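Local atomic coordinates of aryl acylamidase (bacterium CSBL00001, PDB entry 4YJ6), a protein that probably hydrolyses the amide bond of N-acylated aryl amines, as an aryl acylamidase of the amidase signature family. Residues A[354-357]-A[358-362]. Sequence-based numbering, arbitrary orientation.
Sequences DALM and KWIDA
Leu356 O takes two backbone N-H groups from the next turn of its helix: a nearly straight bond from Ile360 N (3.0 Å, 171°) and a weak, strongly bent one from Trp359 N (122°). The i+4 pattern also joins Lys358 N to Asp354 O at 3.0 Å and Asp361 N to Met357 O at 2.9 Å, but it skips Ala355 O. Ala355 O is buried without a hydrogen-bond partner and has carbon neighbours instead, with Trp359 CD1 at 3.3 Å and Lys358 CB at 3.4 Å. The lysine chain bends at chi3 and carries its CE over the rim of one face of the indole.

Side chains three and four residues apart illustrate how a helix builds an apolar face. The gamma branches of Ile360 divide the work: CG1 lies 4.0 Å from Leu356 CD1, while CG2 meets SE of Met357, a selenomethionine, at 3.8 Å. With CG anti to the backbone N (chi1 -169°) and a bend at chi2, Met357 brings SE to this branch. An alanine in place of Ile360 would lack CG1, CG2 and CD1 and would probably leave a gap beside Leu356 CD1 and reduce the side-chain contact with SE to CB alone.

Asp354 OD1 forms a salt bridge with Arg349 NH2, in the chain just before the helix. Trp359 and Ile360 carry the packing of helix 354-363 onto the long helix 315-339, Trp359 at Asp320 and Cys323, Ile360 at Thr330 and Val331; Phe138, from a loop, meets the indole and Leu356.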
ATOM      1  N   ASP A 354       6.175  22.463   2.344  1.00 18.27           N
ATOM      2  CA  ASP A 354       5.652  23.556   1.552  1.00 20.83           C
ATOM      3  C   ASP A 354       4.719  23.072   0.433  1.00 15.68           C
ATOM      4  O   ASP A 354       3.719  23.716   0.167  1.00 18.73           O
ATOM      5  CB  ASP A 354       6.810  24.352   0.933  1.00 20.32           C
ATOM      6  CG  ASP A 354       7.534  25.242   1.952  1.00 27.66           C
ATOM      7  OD1 ASP A 354       7.099  25.320   3.128  1.00 24.38           O
ATOM      8  OD2 ASP A 354       8.539  25.884   1.554  1.00 32.18           O
ATOM      9  N   ALA A 355       5.068  21.970  -0.236  1.00 17.16           N
ATOM     10  CA  ALA A 355       4.293  21.466  -1.375  1.00 19.36           C
ATOM     11  C   ALA A 355       2.894  21.051  -0.950  1.00 17.42           C
ATOM     12  O   ALA A 355       1.942  21.167  -1.707  1.00 17.89           O
ATOM     13  CB  ALA A 355       5.014  20.275  -2.039  1.00 22.88           C
ATOM     14  N   LEU A 356       2.787  20.540   0.276  1.00 15.80           N
ATOM     15  CA  LEU A 356       1.488  20.191   0.829  1.00 17.56           C
ATOM     16  C   LEU A 356       0.712  21.443   1.232  1.00 15.63           C
ATOM     17  O   LEU A 356      -0.463  21.566   0.940  1.00 15.98           O
ATOM     18  CB  LEU A 356       1.662  19.262   2.043  1.00 16.15           C
ATOM     19  CG  LEU A 356       0.368  18.965   2.820  1.00 18.58           C
ATOM     20  CD1 LEU A 356      -0.760  18.554   1.914  1.00 22.32           C
ATOM     21  CD2 LEU A 356       0.659  17.855   3.858  1.00 20.21           C
HETATM   22  N   MSE A 357       1.381  22.396   1.877  1.00 14.62           N
HETATM   23  CA  MSE A 357       0.700  23.620   2.281  1.00 18.20           C
HETATM   24  C   MSE A 357       0.145  24.332   1.048  1.00 14.51           C
HETATM   25  O   MSE A 357      -0.870  25.010   1.115  1.00 16.14           O
HETATM   26  CB  MSE A 357       1.650  24.537   3.077  1.00 18.89           C
HETATM   27  CG  MSE A 357       0.965  25.702   3.755  1.00 22.79           C
HETATM   28 SE   MSE A 357      -0.295  25.093   5.171  1.00 48.06          SE
HETATM   29  CE  MSE A 357       0.942  24.634   6.624  1.00 34.05           C
ATOM     30  N   LYS A 358       0.801  24.184  -0.100  1.00 15.87           N
ATOM     31  CA  LYS A 358       0.245  24.762  -1.326  1.00 16.58           C
ATOM     32  C   LYS A 358      -1.197  24.288  -1.542  1.00 17.48           C
ATOM     33  O   LYS A 358      -2.095  25.086  -1.816  1.00 17.45           O
ATOM     34  CB  LYS A 358       1.094  24.356  -2.524  1.00 16.59           C
ATOM     35  CG  LYS A 358       0.481  24.736  -3.873  1.00 17.84           C
ATOM     36  CD  LYS A 358       1.373  24.230  -5.003  1.00 21.97           C
ATOM     37  CE  LYS A 358       1.333  22.705  -5.112  1.00 22.72           C
ATOM     38  NZ  LYS A 358       1.825  22.219  -6.442  1.00 23.06           N
ATOM     39  N   TRP A 359      -1.410  22.979  -1.419  1.00 15.33           N
ATOM     40  CA  TRP A 359      -2.751  22.416  -1.675  1.00 14.50           C
ATOM     41  C   TRP A 359      -3.700  22.742  -0.528  1.00 14.86           C
ATOM     42  O   TRP A 359      -4.902  22.975  -0.748  1.00 15.41           O
ATOM     43  CB  TRP A 359      -2.642  20.902  -1.874  1.00 15.19           C
ATOM     44  CG  TRP A 359      -1.957  20.571  -3.148  1.00 15.39           C
ATOM     45  CD1 TRP A 359      -0.727  20.028  -3.303  1.00 15.27           C
ATOM     46  CD2 TRP A 359      -2.473  20.791  -4.469  1.00 16.00           C
ATOM     47  NE1 TRP A 359      -0.444  19.868  -4.651  1.00 15.12           N
ATOM     48  CE2 TRP A 359      -1.497  20.349  -5.380  1.00 16.98           C
ATOM     49  CE3 TRP A 359      -3.668  21.326  -4.955  1.00 17.79           C
ATOM     50  CZ2 TRP A 359      -1.679  20.417  -6.770  1.00 16.54           C
ATOM     51  CZ3 TRP A 359      -3.859  21.390  -6.319  1.00 17.41           C
ATOM     52  CH2 TRP A 359      -2.866  20.935  -7.214  1.00 17.04           C
ATOM     53  N   ILE A 360      -3.170  22.733   0.693  1.00 14.28           N
ATOM     54  CA  ILE A 360      -3.940  23.145   1.861  1.00 16.68           C
ATOM     55  C   ILE A 360      -4.528  24.552   1.647  1.00 18.62           C
ATOM     56  O   ILE A 360      -5.715  24.780   1.873  1.00 16.48           O
ATOM     57  CB  ILE A 360      -3.064  23.111   3.139  1.00 16.99           C
ATOM     58  CG1 ILE A 360      -2.683  21.674   3.477  1.00 19.72           C
ATOM     59  CG2 ILE A 360      -3.792  23.766   4.312  1.00 17.16           C
ATOM     60  CD1 ILE A 360      -3.858  20.729   3.470  1.00 20.36           C
ATOM     61  N   ASP A 361      -3.711  25.482   1.165  1.00 18.58           N
ATOM     62  CA  ASP A 361      -4.206  26.828   0.920  1.00 17.35           C
ATOM     63  C   ASP A 361      -5.137  26.845  -0.292  1.00 16.42           C
ATOM     64  O   ASP A 361      -6.118  27.580  -0.317  1.00 20.65           O
ATOM     65  CB  ASP A 361      -3.038  27.793   0.686  1.00 21.23           C
ATOM     66  CG  ASP A 361      -2.228  28.064   1.944  1.00 25.36           C
ATOM     67  OD1 ASP A 361      -2.730  27.875   3.077  1.00 25.81           O
ATOM     68  OD2 ASP A 361      -1.068  28.495   1.787  1.00 23.96           O
ATOM     69  N   ALA A 362      -4.832  26.031  -1.292  1.00 16.32           N
ATOM     70  CA  ALA A 362      -5.596  26.061  -2.527  1.00 19.20           C
ATOM     71  C   ALA A 362      -7.057  25.658  -2.274  1.00 19.28           C
ATOM     72  O   ALA A 362      -7.975  26.147  -2.963  1.00 19.36           O
ATOM     73  CB  ALA A 362      -4.952  25.136  -3.543  1.00 17.37           C
TER